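Local coordinates for protein glutathione S-transferase (Cupriavidus metallidurans, PDB 4MK3) that probably conjugates glutathione to electrophilic substrates as a dimeric glutathione transferase, and binds a sulfinic acid form of glutathione, at residues 101-115 and 164-177. Numbering follows the deposited sequence. Where two conformers were deposited one is given.
Sequences LIPQGSRERLEVRCW and LADKTWCTGTHYTL
The GST N-capping box and the loop leading into it, ahead of helix 177-192, pack here against the linker and first turns of helix 106-134 in the all-helical C-terminal domain. Thr176 is the N-cap: its hydroxyl holds the amide of Ala178, while Asp179 returns a carboxylate oxygen to Thr176 N and the other to Cys170 N. With OG1 set between its own backbone N and carbonyl carbon (chi1 68°), Thr176 also lies against Val112, whose CG2 is 3.6 Å from Thr176 OG1. The first helical amide points to the linker, and Leu177 N donates a nearly straight bond of 2.8 Å to Leu101 O (N-H...O 167°). Asp93 binds the amides of Leu101 and Ile102, one with each carboxylate oxygen. Around this bond, Leu177 CD2 runs alongside Ile102, 3.8 Å from its CD1, while Leu177 CB meets Val112 CG1 nearly at a right angle. Leu101 CD2 touches the CD2-CE2 side of the Tyr175 ring.

At the other end, the extended Glu111, in the conformer given, lays its carboxylate against the Thr171 methyl, with Glu111 CD 3.4 Å from Thr171 CG2. A water 2.8 Å from Trp115 NE1 accepts the indole N-H at the ring edge and donates to Cys170 O and, in that conformer, to Glu111 OE2. Lys167 NZ also bonds to Cys170 O and to Gly163 O; it is near Glu111 OE2 but too far for a salt bridge, and a magnesium ion lies about 4 Å from the Glu111 side chain. Cys170 lies over one face of the Trp115 indole: its CB makes a CH-pi contact with the five-membered ring, and its SG sits 3.7 Å from the centroid of the six-membered ring, only 7° off the normal.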
ATOM      1  N   LEU A 101       4.421  18.871   1.431  1.00 17.94           N
ATOM      2  CA  LEU A 101       4.530  17.755   2.383  1.00 16.11           C
ATOM      3  C   LEU A 101       5.394  16.599   1.922  1.00 21.25           C
ATOM      4  O   LEU A 101       5.756  15.735   2.719  1.00 17.98           O
ATOM      5  CB  LEU A 101       3.146  17.218   2.714  1.00 15.16           C
ATOM      6  CG  LEU A 101       2.259  18.194   3.471  1.00 15.55           C
ATOM      7  CD1 LEU A 101       0.844  17.610   3.633  1.00 19.91           C
ATOM      8  CD2 LEU A 101       2.827  18.567   4.825  1.00 21.61           C
ATOM      9  N   ILE A 102       5.732  16.562   0.647  1.00 17.17           N
ATOM     10  CA  ILE A 102       6.628  15.543   0.127  1.00 16.71           C
ATOM     11  C   ILE A 102       7.818  16.267  -0.496  1.00 20.07           C
ATOM     12  O   ILE A 102       7.647  17.067  -1.431  1.00 22.79           O
ATOM     13  CB  ILE A 102       5.959  14.618  -0.895  1.00 19.48           C
ATOM     14  CG1 ILE A 102       4.681  13.997  -0.314  1.00 20.01           C
ATOM     15  CG2 ILE A 102       6.927  13.507  -1.309  1.00 23.90           C
ATOM     16  CD1 ILE A 102       3.880  13.177  -1.309  1.00 23.85           C
ATOM     17  N   PRO A 103       9.033  16.015   0.010  1.00 19.05           N
ATOM     18  CA  PRO A 103      10.221  16.720  -0.494  1.00 22.05           C
ATOM     19  C   PRO A 103      10.538  16.463  -1.955  1.00 24.15           C
ATOM     20  O   PRO A 103      10.136  15.431  -2.486  1.00 25.50           O
ATOM     21  CB  PRO A 103      11.348  16.159   0.385  1.00 22.48           C
ATOM     22  CG  PRO A 103      10.678  15.723   1.604  1.00 23.96           C
ATOM     23  CD  PRO A 103       9.358  15.190   1.182  1.00 22.79           C
ATOM     24  N   GLN A 104      11.283  17.391  -2.566  1.00 28.53           N
ATOM     25  CA  GLN A 104      11.757  17.273  -3.941  1.00 33.34           C
ATOM     26  C   GLN A 104      12.837  16.211  -4.149  1.00 33.85           C
ATOM     27  O   GLN A 104      12.829  15.507  -5.157  1.00 43.53           O
ATOM     28  CB  GLN A 104      12.342  18.613  -4.416  1.00 42.05           C
ATOM     29  CG  GLN A 104      11.364  19.769  -4.432  1.00 44.57           C
ATOM     30  CD  GLN A 104      10.308  19.671  -5.526  1.00 57.51           C
ATOM     31  OE1 GLN A 104       9.302  20.377  -5.477  1.00 64.24           O
ATOM     32  NE2 GLN A 104      10.530  18.808  -6.520  1.00 59.80           N
ATOM     33  N   GLY A 105      13.804  16.126  -3.242  1.00 33.29           N
ATOM     34  CA  GLY A 105      14.934  15.233  -3.463  1.00 36.40           C
ATOM     35  C   GLY A 105      14.532  13.764  -3.438  1.00 36.17           C
ATOM     36  O   GLY A 105      13.707  13.388  -2.635  1.00 30.90           O
ATOM     37  N   SER A 106      15.118  12.949  -4.317  1.00 32.05           N
ATOM     38  CA  SER A 106      14.812  11.524  -4.416  1.00 34.70           C
ATOM     39  C   SER A 106      15.093  10.780  -3.101  1.00 22.11           C
ATOM     40  O   SER A 106      14.326   9.936  -2.661  1.00 23.57           O
ATOM     41  CB  SER A 106      15.633  10.928  -5.565  1.00 42.62           C
ATOM     42  OG  SER A 106      15.611   9.514  -5.558  1.00 54.10           O
ATOM     43  N   ARG A 107      16.219  11.116  -2.477  1.00 25.77           N
ATOM     44  CA  ARG A 107      16.568  10.495  -1.205  1.00 25.37           C
ATOM     45  C   ARG A 107      15.645  10.943  -0.077  1.00 21.54           C
ATOM     46  O   ARG A 107      15.233  10.153   0.765  1.00 22.21           O
ATOM     47  CB  ARG A 107      18.018  10.849  -0.883  1.00 29.71           C
ATOM     48  CG  ARG A 107      18.480  10.586   0.532  1.00 41.21           C
ATOM     49  CD  ARG A 107      19.879  11.150   0.697  1.00 44.51           C
ATOM     50  NE  ARG A 107      19.927  12.580   0.367  1.00 44.10           N
ATOM     51  CZ  ARG A 107      21.014  13.234  -0.028  1.00 42.18           C
ATOM     52  NH1 ARG A 107      20.942  14.533  -0.301  1.00 54.63           N
ATOM     53  NH2 ARG A 107      22.173  12.601  -0.153  1.00 52.00           N
ATOM     54  N   GLU A 108      15.310  12.221  -0.098  0.55 24.12           N
ATOM     55  CA  GLU A 108      14.465  12.805   0.918  0.55 21.25           C
ATOM     56  C   GLU A 108      13.029  12.291   0.764  0.55 19.54           C
ATOM     57  O   GLU A 108      12.347  11.988   1.742  0.55 18.78           O
ATOM     58  CB  GLU A 108      14.570  14.334   0.816  0.55 21.50           C
ATOM     59  CG  GLU A 108      15.941  14.917   1.228  0.55 32.59           C
ATOM     60  CD  GLU A 108      17.092  14.616   0.256  0.55 33.50           C
ATOM     61  OE1 GLU A 108      16.887  14.544  -0.982  0.55 28.95           O
ATOM     62  OE2 GLU A 108      18.237  14.469   0.741  0.55 40.60           O
ATOM     63  N   ARG A 109      12.600  12.157  -0.485  1.00 22.98           N
ATOM     64  CA  ARG A 109      11.317  11.578  -0.834  1.00 20.72           C
ATOM     65  C   ARG A 109      11.258  10.119  -0.389  1.00 17.70           C
ATOM     66  O   ARG A 109      10.271   9.680   0.191  1.00 18.37           O
ATOM     67  CB  ARG A 109      11.083  11.697  -2.345  1.00 22.58           C
ATOM     68  CG  ARG A 109       9.689  11.312  -2.802  1.00 28.22           C
ATOM     69  CD  ARG A 109       9.488  11.742  -4.257  1.00 34.06           C
ATOM     70  NE  ARG A 109       8.077  11.780  -4.633  1.00 48.32           N
ATOM     71  CZ  ARG A 109       7.323  12.879  -4.660  1.00 46.32           C
ATOM     72  NH1 ARG A 109       7.828  14.068  -4.340  1.00 44.17           N
ATOM     73  NH2 ARG A 109       6.048  12.788  -5.017  1.00 45.04           N
ATOM     74  N   LEU A 110      12.328   9.366  -0.648  1.00 18.75           N
ATOM     75  CA  LEU A 110      12.403   7.976  -0.191  1.00 18.00           C
ATOM     76  C   LEU A 110      12.125   7.870   1.310  1.00 15.46           C
ATOM     77  O   LEU A 110      11.350   7.039   1.760  1.00 16.17           O
ATOM     78  CB  LEU A 110      13.807   7.416  -0.473  1.00 21.09           C
ATOM     79  CG  LEU A 110      14.163   6.066   0.159  1.00 24.33           C
ATOM     80  CD1 LEU A 110      13.261   4.980  -0.360  1.00 28.20           C
ATOM     81  CD2 LEU A 110      15.619   5.696  -0.097  1.00 26.15           C
ATOM     82  N   GLU A 111      12.803   8.717   2.072  0.54 17.18           N
ATOM     83  CA  GLU A 111      12.684   8.710   3.518  0.54 17.54           C
ATOM     84  C   GLU A 111      11.235   8.944   3.958  0.54 14.50           C
ATOM     85  O   GLU A 111      10.696   8.218   4.774  0.54 15.83           O
ATOM     86  CB  GLU A 111      13.613   9.772   4.103  0.54 20.99           C
ATOM     87  CG  GLU A 111      13.638   9.855   5.608  0.54 17.56           C
ATOM     88  CD  GLU A 111      14.472  11.048   6.098  0.54 27.57           C
ATOM     89  OE1 GLU A 111      14.810  11.936   5.276  0.54 27.18           O
ATOM     90  OE2 GLU A 111      14.791  11.110   7.303  0.54 24.36           O
ATOM     91  N   VAL A 112      10.598   9.951   3.383  1.00 14.08           N
ATOM     92  CA  VAL A 112       9.211  10.266   3.696  1.00 14.70           C
ATOM     93  C   VAL A 112       8.260   9.161   3.268  1.00 14.86           C
ATOM     94  O   VAL A 112       7.341   8.819   4.015  1.00 14.40           O
ATOM     95  CB  VAL A 112       8.813  11.627   3.059  1.00 14.54           C
ATOM     96  CG1 VAL A 112       7.299  11.863   3.059  1.00 14.10           C
ATOM     97  CG2 VAL A 112       9.535  12.745   3.788  1.00 14.59           C
ATOM     98  N   ARG A 113       8.466   8.596   2.085  1.00 13.57           N
ATOM     99  CA  ARG A 113       7.560   7.557   1.633  1.00 14.12           C
ATOM    100  C   ARG A 113       7.739   6.251   2.417  1.00 12.34           C
ATOM    101  O   ARG A 113       6.767   5.514   2.610  1.00 13.51           O
ATOM    102  CB  ARG A 113       7.737   7.311   0.136  1.00 15.19           C
ATOM    103  CG  ARG A 113       7.422   8.482  -0.797  1.00 19.61           C
ATOM    104  CD  ARG A 113       6.324   9.423  -0.358  1.00 28.33           C
ATOM    105  NE  ARG A 113       4.959   8.901  -0.406  1.00 25.48           N
ATOM    106  CZ  ARG A 113       4.171   8.893  -1.478  1.00 29.21           C
ATOM    107  NH1 ARG A 113       4.626   9.304  -2.651  1.00 28.90           N
ATOM    108  NH2 ARG A 113       2.922   8.454  -1.365  1.00 24.21           N
ATOM    109  N   CYS A 114       8.940   5.972   2.895  0.68 13.60           N
ATOM    110  CA  CYS A 114       9.129   4.795   3.724  0.68 15.70           C
ATOM    111  C   CYS A 114       8.458   4.976   5.093  0.68 12.34           C
ATOM    112  O   CYS A 114       7.811   4.062   5.599  0.68 15.22           O
ATOM    113  CB  CYS A 114      10.611   4.472   3.835  0.68 12.86           C
ATOM    114  SG  CYS A 114      10.932   2.980   4.784  0.68 13.82           S
ATOM    115  N   TRP A 115       8.556   6.165   5.672  1.00 13.15           N
ATOM    116  CA  TRP A 115       7.800   6.478   6.869  1.00 13.70           C
ATOM    117  C   TRP A 115       6.313   6.260   6.646  1.00 12.88           C
ATOM    118  O   TRP A 115       5.619   5.706   7.503  1.00 12.98           O
ATOM    119  CB  TRP A 115       8.025   7.923   7.303  1.00 14.51           C
ATOM    120  CG  TRP A 115       9.198   8.150   8.202  1.00 13.08           C
ATOM    121  CD1 TRP A 115      10.400   8.726   7.881  1.00 15.93           C
ATOM    122  CD2 TRP A 115       9.254   7.833   9.587  1.00 13.42           C
ATOM    123  NE1 TRP A 115      11.215   8.760   8.999  1.00 15.85           N
ATOM    124  CE2 TRP A 115      10.520   8.232  10.057  1.00 14.00           C
ATOM    125  CE3 TRP A 115       8.352   7.253  10.487  1.00 14.38           C
ATOM    126  CZ2 TRP A 115      10.913   8.070  11.386  1.00 14.73           C
ATOM    127  CZ3 TRP A 115       8.744   7.114  11.821  1.00 14.52           C
ATOM    128  CH2 TRP A 115      10.013   7.509  12.249  1.00 15.26           C
ATOM    129  N   LEU A 164      12.359   8.150  14.780  1.00 16.20           N
ATOM    130  CA  LEU A 164      12.161   9.540  15.178  1.00 14.98           C
ATOM    131  C   LEU A 164      13.330   9.981  16.049  1.00 16.95           C
ATOM    132  O   LEU A 164      13.786  11.122  15.958  1.00 17.42           O
ATOM    133  CB  LEU A 164      10.840   9.713  15.916  1.00 15.31           C
ATOM    134  CG  LEU A 164      10.552  11.077  16.507  1.00 16.02           C
ATOM    135  CD1 LEU A 164      10.458  12.153  15.394  1.00 17.69           C
ATOM    136  CD2 LEU A 164       9.268  11.076  17.321  1.00 16.27           C
ATOM    137  N   ALA A 165      13.762   9.095  16.934  1.00 16.85           N
ATOM    138  CA  ALA A 165      14.847   9.378  17.850  1.00 17.58           C
ATOM    139  C   ALA A 165      14.598  10.705  18.570  1.00 17.34           C
ATOM    140  O   ALA A 165      13.511  10.902  19.117  1.00 19.29           O
ATOM    141  CB  ALA A 165      16.177   9.330  17.126  1.00 21.90           C
ATOM    142  N   ASP A 166      15.585  11.606  18.543  0.51 20.18           N
ATOM    143  CA  ASP A 166      15.536  12.883  19.266  0.51 18.29           C
ATOM    144  C   ASP A 166      15.083  14.057  18.375  0.51 18.97           C
ATOM    145  O   ASP A 166      15.066  15.218  18.798  0.51 16.76           O
ATOM    146  CB  ASP A 166      16.921  13.179  19.849  0.51 18.41           C
ATOM    147  CG  ASP A 166      17.382  12.111  20.801  0.51 26.09           C
ATOM    148  OD1 ASP A 166      16.517  11.574  21.528  0.51 31.53           O
ATOM    149  OD2 ASP A 166      18.587  11.796  20.791  0.51 31.14           O
ATOM    150  N   LYS A 167      14.719  13.748  17.139  1.00 16.89           N
ATOM    151  CA  LYS A 167      14.387  14.771  16.153  1.00 15.91           C
ATOM    152  C   LYS A 167      13.057  15.454  16.448  1.00 15.56           C
ATOM    153  O   LYS A 167      12.189  14.910  17.109  1.00 17.10           O
ATOM    154  CB  LYS A 167      14.338  14.149  14.748  1.00 15.15           C
ATOM    155  CG  LYS A 167      15.676  13.724  14.197  1.00 16.89           C
ATOM    156  CD  LYS A 167      15.524  12.998  12.852  1.00 20.97           C
ATOM    157  CE  LYS A 167      15.008  11.560  13.029  1.00 21.81           C
ATOM    158  NZ  LYS A 167      14.949  10.806  11.720  1.00 22.62           N
ATOM    159  N   THR A 168      12.901  16.660  15.926  1.00 15.21           N
ATOM    160  CA  THR A 168      11.660  17.434  16.025  1.00 14.94           C
ATOM    161  C   THR A 168      10.517  16.798  15.278  1.00 16.33           C
ATOM    162  O   THR A 168       9.415  16.629  15.828  1.00 16.42           O
ATOM    163  CB  THR A 168      11.929  18.886  15.540  1.00 16.39           C
ATOM    164  OG1 THR A 168      12.887  19.500  16.406  1.00 17.75           O
ATOM    165  CG2 THR A 168      10.646  19.718  15.507  1.00 19.67           C
ATOM    166  N   TRP A 169      10.780  16.434  14.029  1.00 14.76           N
ATOM    167  CA  TRP A 169       9.840  15.722  13.186  1.00 14.35           C
ATOM    168  C   TRP A 169      10.522  14.478  12.627  1.00 14.61           C
ATOM    169  O   TRP A 169      11.720  14.286  12.765  1.00 14.66           O
ATOM    170  CB  TRP A 169       9.353  16.615  12.037  1.00 15.53           C
ATOM    171  CG  TRP A 169       8.541  17.819  12.441  1.00 12.76           C
ATOM    172  CD1 TRP A 169       8.911  19.123  12.321  1.00 17.38           C
ATOM    173  CD2 TRP A 169       7.214  17.826  12.980  1.00 14.85           C
ATOM    174  NE1 TRP A 169       7.903  19.943  12.748  1.00 19.10           N
ATOM    175  CE2 TRP A 169       6.847  19.172  13.150  1.00 15.36           C
ATOM    176  CE3 TRP A 169       6.303  16.826  13.330  1.00 17.00           C
ATOM    177  CZ2 TRP A 169       5.588  19.551  13.645  1.00 16.46           C
ATOM    178  CZ3 TRP A 169       5.049  17.199  13.821  1.00 16.42           C
ATOM    179  CH2 TRP A 169       4.715  18.553  13.979  1.00 16.89           C
ATOM    180  N   CYS A 170       9.745  13.618  11.993  1.00 13.96           N
ATOM    181  CA  CYS A 170      10.267  12.330  11.544  1.00 15.07           C
ATOM    182  C   CYS A 170      11.536  12.431  10.723  1.00 16.11           C
ATOM    183  O   CYS A 170      12.438  11.596  10.891  1.00 16.76           O
ATOM    184  CB  CYS A 170       9.218  11.570  10.744  1.00 15.45           C
ATOM    185  SG  CYS A 170       7.895  10.854  11.744  1.00 17.90           S
ATOM    186  N   THR A 171      11.615  13.415   9.833  1.00 14.79           N
ATOM    187  CA  THR A 171      12.787  13.597   8.988  1.00 15.13           C
ATOM    188  C   THR A 171      13.677  14.757   9.409  1.00 18.80           C
ATOM    189  O   THR A 171      14.578  15.126   8.671  1.00 21.59           O
ATOM    190  CB  THR A 171      12.432  13.753   7.506  1.00 19.63           C
ATOM    191  OG1 THR A 171      11.715  14.983   7.295  1.00 19.05           O
ATOM    192  CG2 THR A 171      11.587  12.564   7.057  1.00 20.65           C
ATOM    193  N   GLY A 172      13.454  15.314  10.592  1.00 13.98           N
ATOM    194  CA  GLY A 172      14.319  16.359  11.120  1.00 14.99           C
ATOM    195  C   GLY A 172      13.602  17.685  11.366  1.00 15.75           C
ATOM    196  O   GLY A 172      12.729  17.779  12.213  1.00 16.21           O
ATOM    197  N   THR A 173      13.953  18.707  10.591  1.00 15.38           N
ATOM    198  CA  THR A 173      13.477  20.065  10.834  1.00 16.38           C
ATOM    199  C   THR A 173      12.041  20.311  10.392  1.00 16.41           C
ATOM    200  O   THR A 173      11.395  21.199  10.934  1.00 17.73           O
ATOM    201  CB  THR A 173      14.347  21.115  10.100  1.00 17.73           C
ATOM    202  OG1 THR A 173      14.425  20.777   8.713  1.00 19.81           O
ATOM    203  CG2 THR A 173      15.764  21.152  10.655  1.00 17.72           C
ATOM    204  N   HIS A 174      11.554  19.595   9.378  1.00 14.25           N
ATOM    205  CA  HIS A 174      10.278  19.957   8.764  1.00 15.85           C
ATOM    206  C   HIS A 174       9.233  18.902   8.860  1.00 13.50           C
ATOM    207  O   HIS A 174       9.504  17.721   8.753  1.00 14.20           O
ATOM    208  CB  HIS A 174      10.473  20.273   7.288  1.00 19.57           C
ATOM    209  CG  HIS A 174      11.064  21.620   7.057  1.00 19.53           C
ATOM    210  ND1 HIS A 174      12.396  21.897   7.289  1.00 21.66           N
ATOM    211  CD2 HIS A 174      10.505  22.788   6.663  1.00 20.15           C
ATOM    212  CE1 HIS A 174      12.632  23.165   7.027  1.00 22.80           C
ATOM    213  NE2 HIS A 174      11.503  23.728   6.637  1.00 26.34           N
ATOM    214  N   TYR A 175       8.003  19.381   9.027  1.00 15.35           N
ATOM    215  CA  TYR A 175       6.789  18.568   8.961  1.00 14.82           C
ATOM    216  C   TYR A 175       6.549  18.105   7.528  1.00 13.86           C
ATOM    217  O   TYR A 175       6.595  18.911   6.594  1.00 16.19           O
ATOM    218  CB  TYR A 175       5.644  19.450   9.412  1.00 14.43           C
ATOM    219  CG  TYR A 175       4.235  18.882   9.450  1.00 13.98           C
ATOM    220  CD1 TYR A 175       3.812  18.055  10.471  1.00 16.63           C
ATOM    221  CD2 TYR A 175       3.313  19.262   8.502  1.00 17.10           C
ATOM    222  CE1 TYR A 175       2.517  17.602  10.526  1.00 16.18           C
ATOM    223  CE2 TYR A 175       2.010  18.811   8.551  1.00 16.30           C
ATOM    224  CZ  TYR A 175       1.624  17.994   9.576  1.00 15.82           C
ATOM    225  OH  TYR A 175       0.322  17.576   9.667  1.00 17.07           O
ATOM    226  N   THR A 176       6.320  16.807   7.388  1.00 13.28           N
ATOM    227  CA  THR A 176       6.089  16.182   6.089  1.00 13.41           C
ATOM    228  C   THR A 176       4.966  15.160   6.191  1.00 12.05           C
ATOM    229  O   THR A 176       4.389  14.908   7.250  1.00 11.97           O
ATOM    230  CB  THR A 176       7.347  15.420   5.593  1.00 14.04           C
ATOM    231  OG1 THR A 176       7.583  14.287   6.439  1.00 14.36           O
ATOM    232  CG2 THR A 176       8.585  16.316   5.538  1.00 15.11           C
ATOM    233  N   LEU A 177       4.675  14.549   5.049  1.00 12.95           N
ATOM    234  CA  LEU A 177       3.714  13.459   5.016  1.00 12.42           C
ATOM    235  C   LEU A 177       4.085  12.330   5.972  1.00 12.16           C
ATOM    236  O   LEU A 177       3.206  11.604   6.439  1.00 13.12           O
ATOM    237  CB  LEU A 177       3.610  12.942   3.577  1.00 12.00           C
ATOM    238  CG  LEU A 177       2.662  11.764   3.316  1.00 13.41           C
ATOM    239  CD1 LEU A 177       1.227  12.109   3.674  1.00 15.34           C
ATOM    240  CD2 LEU A 177       2.751  11.346   1.848  1.00 15.21           C
TER
HETATM  241  O   HOH W   1      13.966   9.452   9.058  1.00 23.56           O
HETATM  242  O   HOH W   2      16.105  14.849   6.607  1.00 31.96           O
HETATM  243  O   HOH W   3      16.552  12.506   8.237  1.00 33.22           O